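Local coordinates for protein F01G10.3, confirmed by transcript evidence (Caenorhabditis elegans, PDB 3K6J), which probably acts as an NAD+-dependent (3S)-3-hydroxyacyl-CoA dehydrogenase, the zinc-binding dehydrogenase part of a multifunctional enzyme, at residues V84-E87 with Q88-K91; I112-I115 with N116-K120; L171-I174 with S175-L178; Q351-N354 with D355-I359. All blocks are in the same frame, centred on the assembly; numbering follows the deposited sequence.

Interaction 1. Residues V84-E87 with Q88-K91; sequences VRNE and QRCK
N86 is the N-cap of helix 87-103, which follows strand 79-83 in this Rossmann fold, its amide oxygen turned to the N-H groups of the first turn. OD1 of N86 accepts from N of R89 at 3.2 Å, a weak bond that is nevertheless nearly straight (172° at the hydrogen). A second weak bond runs from N of Q88 to the same oxygen and is markedly bent, 131°. With CG anti to the backbone N (chi1 -171°), the amide lies beside its own carbonyl, which puts OD1 within bonding distance of both N-H groups. The other branch, ND2, touches R89 CB at 3.6 Å and sits at the edge of the R89 guanidinium, in its plane; the two side chains cross at about a right angle. With an alanine here the amide is gone, and the N-H groups of Q88 and R89 would probably lose their cap. The next shell is helical backbone: C90 N donates to N86 O at 3.0 Å, and K91 N to E87 O at 3.1 Å. K91 CG also packs on that E87 oxygen. Farther out, OE1 of E87 is hydrogen-bonded to OG of S123, while V84, E87, C90 and K91 all touch I121 of strand 119-122. Between the buried pair V84 and C90, the methyl CG1 of V84 rests 3.8 Å from SG of C90.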
loop_
_atom_site.group_PDB
_atom_site.type_symbol
_atom_site.label_atom_id
_atom_site.label_comp_id
_atom_site.label_asym_id
_atom_site.label_seq_id
_atom_site.Cartn_x
_atom_site.Cartn_y
_atom_site.Cartn_z
ATOM N N VAL A 84 -17.653 -8.500 -15.826
ATOM C CA VAL A 84 -18.310 -7.281 -15.368
ATOM C C VAL A 84 -19.818 -7.276 -15.726
ATOM O O VAL A 84 -20.243 -8.020 -16.578
ATOM C CB VAL A 84 -17.635 -6.059 -16.022
ATOM C CG1 VAL A 84 -16.127 -6.024 -15.690
ATOM C CG2 VAL A 84 -17.844 -6.073 -17.553
ATOM N N ARG A 85 -20.610 -6.427 -15.077
ATOM C CA ARG A 85 -22.034 -6.284 -15.437
ATOM C C ARG A 85 -22.230 -5.576 -16.781
ATOM O O ARG A 85 -23.085 -5.960 -17.579
ATOM C CB ARG A 85 -22.824 -5.544 -14.361
ATOM C CG ARG A 85 -22.623 -6.055 -12.945
ATOM C CD ARG A 85 -21.917 -5.002 -12.166
ATOM N NE ARG A 85 -22.843 -4.175 -11.414
ATOM C CZ ARG A 85 -22.468 -3.177 -10.625
ATOM N NH1 ARG A 85 -21.181 -2.881 -10.492
ATOM N NH2 ARG A 85 -23.378 -2.475 -9.954
ATOM N N ASN A 86 -21.435 -4.549 -17.034
ATOM C CA ASN A 86 -21.580 -3.785 -18.256
ATOM C C ASN A 86 -20.268 -3.709 -19.037
ATOM O O ASN A 86 -19.395 -2.904 -18.729
ATOM C CB ASN A 86 -22.132 -2.399 -17.907
ATOM C CG ASN A 86 -22.517 -1.594 -19.131
ATOM O OD1 ASN A 86 -22.161 -1.930 -20.263
ATOM N ND2 ASN A 86 -23.239 -0.504 -18.901
ATOM N N GLU A 87 -20.157 -4.563 -20.049
ATOM C CA GLU A 87 -18.939 -4.703 -20.838
ATOM C C GLU A 87 -18.556 -3.407 -21.529
ATOM O O GLU A 87 -17.364 -3.101 -21.712
ATOM C CB GLU A 87 -19.113 -5.787 -21.898
ATOM C CG GLU A 87 -19.803 -7.068 -21.419
ATOM C CD GLU A 87 -19.899 -8.118 -22.511
ATOM O OE1 GLU A 87 -20.531 -9.179 -22.291
ATOM O OE2 GLU A 87 -19.340 -7.889 -23.603
ATOM N N GLN A 88 -19.579 -2.655 -21.933
ATOM C CA GLN A 88 -19.363 -1.442 -22.688
ATOM C C GLN A 88 -18.873 -0.313 -21.784
ATOM O O GLN A 88 -17.898 0.356 -22.120
ATOM C CB GLN A 88 -20.637 -1.053 -23.454
ATOM C CG GLN A 88 -20.368 -0.328 -24.760
ATOM C CD GLN A 88 -19.319 -1.035 -25.600
ATOM O OE1 GLN A 88 -19.416 -2.247 -25.867
ATOM N NE2 GLN A 88 -18.304 -0.284 -26.022
ATOM N N ARG A 89 -19.531 -0.103 -20.646
ATOM C CA ARG A 89 -19.043 0.872 -19.677
ATOM C C ARG A 89 -17.619 0.500 -19.240
ATOM O O ARG A 89 -16.780 1.380 -19.074
ATOM C CB ARG A 89 -19.948 0.960 -18.459
ATOM C CG ARG A 89 -19.462 1.977 -17.412
ATOM C CD ARG A 89 -20.387 2.035 -16.197
ATOM N NE ARG A 89 -21.786 2.175 -16.609
ATOM C CZ ARG A 89 -22.545 3.246 -16.386
ATOM N NH1 ARG A 89 -23.801 3.264 -16.821
ATOM N NH2 ARG A 89 -22.061 4.292 -15.721
ATOM N N CYS A 90 -17.356 -0.801 -19.090
ATOM C CA CYS A 90 -16.047 -1.269 -18.660
ATOM C C CYS A 90 -14.933 -0.831 -19.617
ATOM O O CYS A 90 -13.972 -0.198 -19.185
ATOM C CB CYS A 90 -16.027 -2.785 -18.437
ATOM S SG CYS A 90 -14.440 -3.368 -17.739
ATOM N N LYS A 91 -15.080 -1.146 -20.904
ATOM C CA LYS A 91 -14.127 -0.696 -21.933
ATOM C C LYS A 91 -13.936 0.823 -21.942
ATOM O O LYS A 91 -12.827 1.315 -22.191
ATOM C CB LYS A 91 -14.544 -1.169 -23.312
ATOM C CG LYS A 91 -14.566 -2.677 -23.465
ATOM C CD LYS A 91 -14.851 -3.112 -24.891
ATOM C CE LYS A 91 -15.317 -4.558 -24.901
ATOM N NZ LYS A 91 -14.838 -5.247 -26.118
#

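Interaction 2. Residues I112-I115 with N116-K120; sequences IEKI and NANLK
I112 and N116 lie side by side, their side chains pointing the same way, and the methyl CG2 of I112 touches ND2 of N116 at 3.5 Å. Between their backbones N116 N donates to I112 O at 3.0 Å, a nearly straight helical bond of 172°. The amide of N116 is set by Y98, whose OH is hydrogen-bonded to OD1; I112 itself leans on Y98 and K102 of helix 87-103. One residue on, E113 contributes its backbone oxygen, which accepts from A117 N at 3.1 Å in a bent bond, 143° at the hydrogen. K114 differs, for its long chain is bent at chi4 (-45°) and brings NZ round toward N118. A water joins the two side chains: it donates to OD1 of N118 at 3.1 Å and accepts weakly from NZ of K114. At I115 the regular pattern breaks. Its oxygen takes N118 N at 2.9 Å, with the donor well above the carbonyl plane, and also a weak bond from L119 N, so one acceptor serves two successive amides as the chain turns off the helix. The side chains of I115 and L119 then run together, CG2 of I115 meeting CD2 of L119 at 4.0 Å. I115 is buried and packs on I71 and L75, while L119 touches A70, L82 and L94. The arrangement is the C-terminal end of helix 109-116 turning directly into strand 119-122, the outermost strand beside 79-83 in the parallel part of the Rossmann sheet.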
loop_
_atom_site.group_PDB
_atom_site.type_symbol
_atom_site.label_atom_id
_atom_site.label_comp_id
_atom_site.label_asym_id
_atom_site.label_seq_id
_atom_site.Cartn_x
_atom_site.Cartn_y
_atom_site.Cartn_z
ATOM N N ILE A 112 0.200 -1.164 -22.984
ATOM C CA ILE A 112 -1.245 -1.237 -23.232
ATOM C C ILE A 112 -1.614 -2.213 -24.355
ATOM O O ILE A 112 -2.640 -2.906 -24.274
ATOM C CB ILE A 112 -1.833 0.143 -23.474
ATOM C CG1 ILE A 112 -1.813 0.933 -22.146
ATOM C CG2 ILE A 112 -3.215 0.038 -24.092
ATOM C CD1 ILE A 112 -2.211 2.392 -22.271
ATOM N N GLU A 113 -0.755 -2.287 -25.372
ATOM C CA GLU A 113 -0.885 -3.252 -26.447
ATOM C C GLU A 113 -0.832 -4.670 -25.884
ATOM O O GLU A 113 -1.670 -5.512 -26.225
ATOM C CB GLU A 113 0.235 -3.037 -27.474
ATOM C CG GLU A 113 0.036 -3.748 -28.818
ATOM C CD GLU A 113 1.170 -3.454 -29.810
ATOM O OE1 GLU A 113 1.731 -4.402 -30.398
ATOM O OE2 GLU A 113 1.518 -2.272 -29.997
ATOM N N LYS A 114 0.149 -4.930 -25.015
ATOM C CA LYS A 114 0.301 -6.249 -24.384
ATOM C C LYS A 114 -0.902 -6.604 -23.476
ATOM O O LYS A 114 -1.385 -7.730 -23.509
ATOM C CB LYS A 114 1.605 -6.309 -23.595
ATOM C CG LYS A 114 2.104 -7.705 -23.298
ATOM C CD LYS A 114 3.312 -7.605 -22.393
ATOM C CE LYS A 114 4.158 -8.861 -22.400
ATOM N NZ LYS A 114 3.348 -10.086 -22.299
ATOM N N ILE A 115 -1.372 -5.647 -22.679
ATOM C CA ILE A 115 -2.565 -5.850 -21.845
ATOM C C ILE A 115 -3.753 -6.259 -22.722
ATOM O O ILE A 115 -4.356 -7.299 -22.487
ATOM C CB ILE A 115 -2.921 -4.595 -21.002
ATOM C CG1 ILE A 115 -1.795 -4.295 -20.010
ATOM C CG2 ILE A 115 -4.241 -4.792 -20.255
ATOM C CD1 ILE A 115 -1.865 -2.917 -19.381
ATOM N N ASN A 116 -4.073 -5.440 -23.726
ATOM C CA ASN A 116 -5.176 -5.700 -24.662
ATOM C C ASN A 116 -5.144 -7.032 -25.423
ATOM O O ASN A 116 -6.186 -7.602 -25.719
ATOM C CB ASN A 116 -5.355 -4.524 -25.626
ATOM C CG ASN A 116 -5.880 -3.276 -24.921
ATOM O OD1 ASN A 116 -6.496 -3.367 -23.864
ATOM N ND2 ASN A 116 -5.628 -2.107 -25.496
ATOM N N ALA A 117 -3.951 -7.535 -25.713
ATOM C CA ALA A 117 -3.814 -8.817 -26.384
ATOM C C ALA A 117 -4.099 -9.990 -25.427
ATOM O O ALA A 117 -4.194 -11.150 -25.863
ATOM C CB ALA A 117 -2.416 -8.943 -26.955
ATOM N N ASN A 118 -4.196 -9.677 -24.130
ATOM C CA ASN A 118 -4.356 -10.678 -23.084
ATOM C C ASN A 118 -5.641 -10.521 -22.283
ATOM O O ASN A 118 -6.077 -11.452 -21.624
ATOM C CB ASN A 118 -3.163 -10.637 -22.131
ATOM C CG ASN A 118 -1.914 -11.167 -22.759
ATOM O OD1 ASN A 118 -1.030 -10.400 -23.149
ATOM N ND2 ASN A 118 -1.826 -12.482 -22.873
ATOM N N LEU A 119 -6.239 -9.339 -22.363
ATOM C CA LEU A 119 -7.415 -9.004 -21.589
ATOM C C LEU A 119 -8.687 -9.190 -22.405
ATOM O O LEU A 119 -8.797 -8.669 -23.526
ATOM C CB LEU A 119 -7.304 -7.560 -21.082
ATOM C CG LEU A 119 -8.491 -6.971 -20.317
ATOM C CD1 LEU A 119 -8.809 -7.813 -19.093
ATOM C CD2 LEU A 119 -8.189 -5.528 -19.916
ATOM N N LYS A 120 -9.635 -9.933 -21.830
ATOM C CA LYS A 120 -10.944 -10.181 -22.448
ATOM C C LYS A 120 -12.043 -9.695 -21.522
ATOM O O LYS A 120 -12.225 -10.229 -20.413
ATOM C CB LYS A 120 -11.176 -11.674 -22.700
ATOM C CG LYS A 120 -9.985 -12.491 -23.226
ATOM C CD LYS A 120 -9.843 -12.461 -24.746
ATOM C CE LYS A 120 -9.490 -13.851 -25.324
ATOM N NZ LYS A 120 -8.429 -14.626 -24.571
HETATM O O HOH W 1 1.346 -11.422 -24.785
#

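Interaction 3. Residues L171-I174 with S175-L178; sequences LNEI and SSVL
S175 is gripped at the last turn of helix 171-175, where its backbone and hydroxyl both bond to the preceding turn. S175 N donates to L171 O at 3.2 Å in an almost straight bond (177°), and S175 OG gives its proton to N172 O at 2.7 Å. That hydroxyl reaches back because it stands between the backbone N and the carbonyl carbon, chi1 62°. The N172 oxygen also accepts S176 N at 2.7 Å, so two donors hold it, the amide near the direction of the C=O bond and the hydroxyl from the flank. On the same closely packed side, I174 lies against M142 and F149 of helix 142-153, and L184 of strand 184-188 is touched by L171, I174, S175 and L178. The helix lies in the connection between strands 161-164 and 184-188 of the Rossmann-type NAD-binding domain. Its outer side, with E173 and S176, is open to solvent. The local exception to this looseness is a short bond, S176 OG donating to E173 O at 2.5 Å, in the carbonyl plane and on a lone pair. The E173 carboxylate stays apart from it, with OE1 4.4 Å from S176 OG.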
loop_
_atom_site.group_PDB
_atom_site.type_symbol
_atom_site.label_atom_id
_atom_site.label_comp_id
_atom_site.label_asym_id
_atom_site.label_seq_id
_atom_site.Cartn_x
_atom_site.Cartn_y
_atom_site.Cartn_z
ATOM N N LEU A 171 -13.525 -13.386 5.787
ATOM C CA LEU A 171 -13.083 -14.425 4.882
ATOM C C LEU A 171 -13.683 -15.794 5.209
ATOM O O LEU A 171 -14.072 -16.528 4.294
ATOM C CB LEU A 171 -11.556 -14.486 4.880
ATOM C CG LEU A 171 -10.806 -15.135 3.718
ATOM C CD1 LEU A 171 -9.367 -14.618 3.735
ATOM C CD2 LEU A 171 -10.808 -16.656 3.804
ATOM N N ASN A 172 -13.765 -16.156 6.493
ATOM C CA ASN A 172 -14.304 -17.492 6.853
ATOM C C ASN A 172 -15.820 -17.670 6.583
ATOM O O ASN A 172 -16.251 -18.715 6.104
ATOM C CB ASN A 172 -13.867 -17.920 8.267
ATOM C CG ASN A 172 -12.328 -17.894 8.444
ATOM O OD1 ASN A 172 -11.558 -18.422 7.611
ATOM N ND2 ASN A 172 -11.891 -17.268 9.515
ATOM N N GLU A 173 -16.611 -16.626 6.804
ATOM C CA GLU A 173 -18.019 -16.635 6.320
ATOM C C GLU A 173 -18.131 -17.081 4.848
ATOM O O GLU A 173 -18.854 -18.030 4.505
ATOM C CB GLU A 173 -18.647 -15.246 6.421
ATOM C CG GLU A 173 -18.397 -14.447 7.707
ATOM C CD GLU A 173 -18.919 -15.131 8.959
ATOM O OE1 GLU A 173 -19.116 -16.364 8.921
ATOM O OE2 GLU A 173 -19.124 -14.440 9.982
ATOM N N ILE A 174 -17.411 -16.374 3.977
ATOM C CA ILE A 174 -17.522 -16.593 2.548
ATOM C C ILE A 174 -17.149 -18.035 2.182
ATOM O O ILE A 174 -17.865 -18.713 1.400
ATOM C CB ILE A 174 -16.626 -15.597 1.772
ATOM C CG1 ILE A 174 -16.906 -14.157 2.205
ATOM C CG2 ILE A 174 -16.775 -15.815 0.285
ATOM C CD1 ILE A 174 -16.066 -13.114 1.473
ATOM N N SER A 175 -16.024 -18.498 2.728
ATOM C CA SER A 175 -15.636 -19.904 2.595
ATOM C C SER A 175 -16.701 -20.815 3.212
ATOM O O SER A 175 -16.992 -21.859 2.654
ATOM C CB SER A 175 -14.273 -20.189 3.242
ATOM O OG SER A 175 -14.293 -19.921 4.637
ATOM N N SER A 176 -17.294 -20.401 4.339
ATOM C CA SER A 176 -18.303 -21.245 5.038
ATOM C C SER A 176 -19.410 -21.815 4.146
ATOM O O SER A 176 -20.280 -22.512 4.661
ATOM C CB SER A 176 -18.863 -20.586 6.329
ATOM O OG SER A 176 -19.921 -19.630 6.108
ATOM N N VAL A 177 -19.332 -21.571 2.818
ATOM C CA VAL A 177 -20.341 -22.015 1.828
ATOM C C VAL A 177 -19.818 -22.830 0.668
ATOM O O VAL A 177 -20.599 -23.308 -0.167
ATOM C CB VAL A 177 -21.217 -20.858 1.217
ATOM C CG1 VAL A 177 -21.744 -19.921 2.285
ATOM C CG2 VAL A 177 -20.482 -20.106 0.080
ATOM N N LEU A 178 -18.512 -23.000 0.574
ATOM C CA LEU A 178 -18.017 -23.918 -0.435
ATOM C C LEU A 178 -18.069 -25.323 0.165
ATOM O O LEU A 178 -17.994 -25.479 1.388
ATOM C CB LEU A 178 -16.592 -23.554 -0.869
ATOM C CG LEU A 178 -16.401 -22.182 -1.533
ATOM C CD1 LEU A 178 -15.051 -21.605 -1.148
ATOM C CD2 LEU A 178 -16.522 -22.320 -3.031
#

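Interaction 4. Residues Q351-N354 with D355-I359; sequences QIIN and DQDVI
I353 and D357 share the first polar link: N of I353 donates to OD1 of D357 at 3.3 Å, nearly straight at 169°, using the lone pair of that oxygen anti to OD2. The same OD1 lies 3.1 Å from CG1 of I353, whose side chain crosses that of D357 obliquely. With CG anti to its own carbonyl carbon (chi1 -64°), D357 turns its acid back toward the incoming chain. The second hydrogen bond is backbone, V358 N to N354 O at 3.2 Å, in the carbonyl plane. Both lie at the N-terminal end of helix 355-375, with N354 at the N-cap and an acid of the first turn catching a backbone N-H just before the cap. Were D357 replaced by an alanine, the I353 amide would probably be left without this acceptor, and the chain leading into the helix freer to shift. The apolar contacts centre on I352. Its CG2 meets CG2 of V358 at 3.7 Å, the two side chains crossing at about a right angle, and CD1 of I352 reaches D357 CB at 3.9 Å. Both I352 and V358 touch Y257, while V358 also packs on I265 of helix 259-269.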
loop_
_atom_site.group_PDB
_atom_site.type_symbol
_atom_site.label_atom_id
_atom_site.label_comp_id
_atom_site.label_asym_id
_atom_site.label_seq_id
_atom_site.Cartn_x
_atom_site.Cartn_y
_atom_site.Cartn_z
ATOM N N GLN A 351 16.327 20.280 17.712
ATOM C CA GLN A 351 17.235 20.816 16.696
ATOM C C GLN A 351 17.121 20.116 15.329
ATOM O O GLN A 351 17.308 18.897 15.245
ATOM C CB GLN A 351 18.688 20.702 17.192
ATOM C CG GLN A 351 19.052 21.609 18.372
ATOM C CD GLN A 351 19.393 23.032 17.933
ATOM O OE1 GLN A 351 18.513 23.906 17.882
ATOM N NE2 GLN A 351 20.671 23.268 17.596
ATOM N N ILE A 352 16.833 20.894 14.276
ATOM C CA ILE A 352 16.945 20.441 12.877
ATOM C C ILE A 352 17.815 21.406 12.049
ATOM O O ILE A 352 17.358 22.479 11.642
ATOM C CB ILE A 352 15.559 20.274 12.181
ATOM C CG1 ILE A 352 14.616 19.373 12.990
ATOM C CG2 ILE A 352 15.728 19.738 10.766
ATOM C CD1 ILE A 352 15.020 17.914 13.076
ATOM N N ILE A 353 19.057 21.005 11.781
ATOM C CA ILE A 353 20.030 21.887 11.114
ATOM C C ILE A 353 20.337 21.498 9.659
ATOM O O ILE A 353 20.683 22.354 8.836
ATOM C CB ILE A 353 21.360 22.055 11.950
ATOM C CG1 ILE A 353 22.026 20.702 12.242
ATOM C CG2 ILE A 353 21.080 22.787 13.273
ATOM C CD1 ILE A 353 23.515 20.772 12.541
ATOM N N ASN A 354 20.198 20.216 9.340
ATOM C CA ASN A 354 20.612 19.707 8.031
ATOM C C ASN A 354 19.659 18.634 7.486
ATOM O O ASN A 354 18.683 18.261 8.149
ATOM C CB ASN A 354 22.046 19.174 8.108
ATOM C CG ASN A 354 22.201 18.066 9.134
ATOM O OD1 ASN A 354 22.485 18.324 10.305
ATOM N ND2 ASN A 354 21.992 16.824 8.704
ATOM N N ASP A 355 19.951 18.166 6.274
ATOM C CA ASP A 355 19.149 17.147 5.601
ATOM C C ASP A 355 19.006 15.850 6.431
ATOM O O ASP A 355 17.908 15.304 6.560
ATOM C CB ASP A 355 19.744 16.833 4.221
ATOM C CG ASP A 355 19.438 17.903 3.171
ATOM O OD1 ASP A 355 19.599 17.607 1.964
ATOM O OD2 ASP A 355 19.042 19.029 3.522
ATOM N N GLN A 356 20.111 15.366 7.001
ATOM C CA GLN A 356 20.074 14.145 7.815
ATOM C C GLN A 356 19.107 14.246 8.999
ATOM O O GLN A 356 18.349 13.315 9.235
ATOM C CB GLN A 356 21.482 13.699 8.250
ATOM C CG GLN A 356 21.555 12.271 8.815
ATOM C CD GLN A 356 20.808 11.222 7.955
ATOM O OE1 GLN A 356 21.010 11.137 6.736
ATOM N NE2 GLN A 356 19.956 10.417 8.598
ATOM N N ASP A 357 19.106 15.373 9.704
ATOM C CA ASP A 357 18.164 15.614 10.803
ATOM C C ASP A 357 16.705 15.612 10.348
ATOM O O ASP A 357 15.827 15.132 11.074
ATOM C CB ASP A 357 18.464 16.941 11.511
ATOM C CG ASP A 357 19.835 16.962 12.192
ATOM O OD1 ASP A 357 20.358 18.081 12.419
ATOM O OD2 ASP A 357 20.392 15.883 12.493
ATOM N N VAL A 358 16.458 16.186 9.168
ATOM C CA VAL A 358 15.143 16.153 8.521
ATOM C C VAL A 358 14.631 14.707 8.343
ATOM O O VAL A 358 13.523 14.382 8.773
ATOM C CB VAL A 358 15.170 16.899 7.145
ATOM C CG1 VAL A 358 13.872 16.686 6.378
ATOM C CG2 VAL A 358 15.417 18.402 7.355
ATOM N N ILE A 359 15.454 13.865 7.713
ATOM C CA ILE A 359 15.185 12.436 7.554
ATOM C C ILE A 359 14.927 11.752 8.906
ATOM O O ILE A 359 13.941 11.045 9.058
ATOM C CB ILE A 359 16.321 11.722 6.771
ATOM C CG1 ILE A 359 16.244 12.036 5.270
ATOM C CG2 ILE A 359 16.312 10.207 7.001
ATOM C CD1 ILE A 359 14.883 11.767 4.605
#

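Following the chain, the four contacts come in series, each closing a short local turn; none nests within or crosses another. Interaction 1 leads strand 79-83 into helix 87-103, and interaction 2 leads helix 109-116 into strand 119-122. Their nearest atoms are about 7 Å apart, and both border the same edge of the eight-stranded sheet: residues of interaction 1 pack on strand 119-122, which interaction 2 begins. Interaction 3 ends helix 171-175 ahead of strand 184-188, within the same NAD-binding domain, its centre about 28 Å from that of interaction 1. Interaction 4 starts helix 355-375 on the opposite side of the chain's centre, its centre about 51 Å from that of interaction 3.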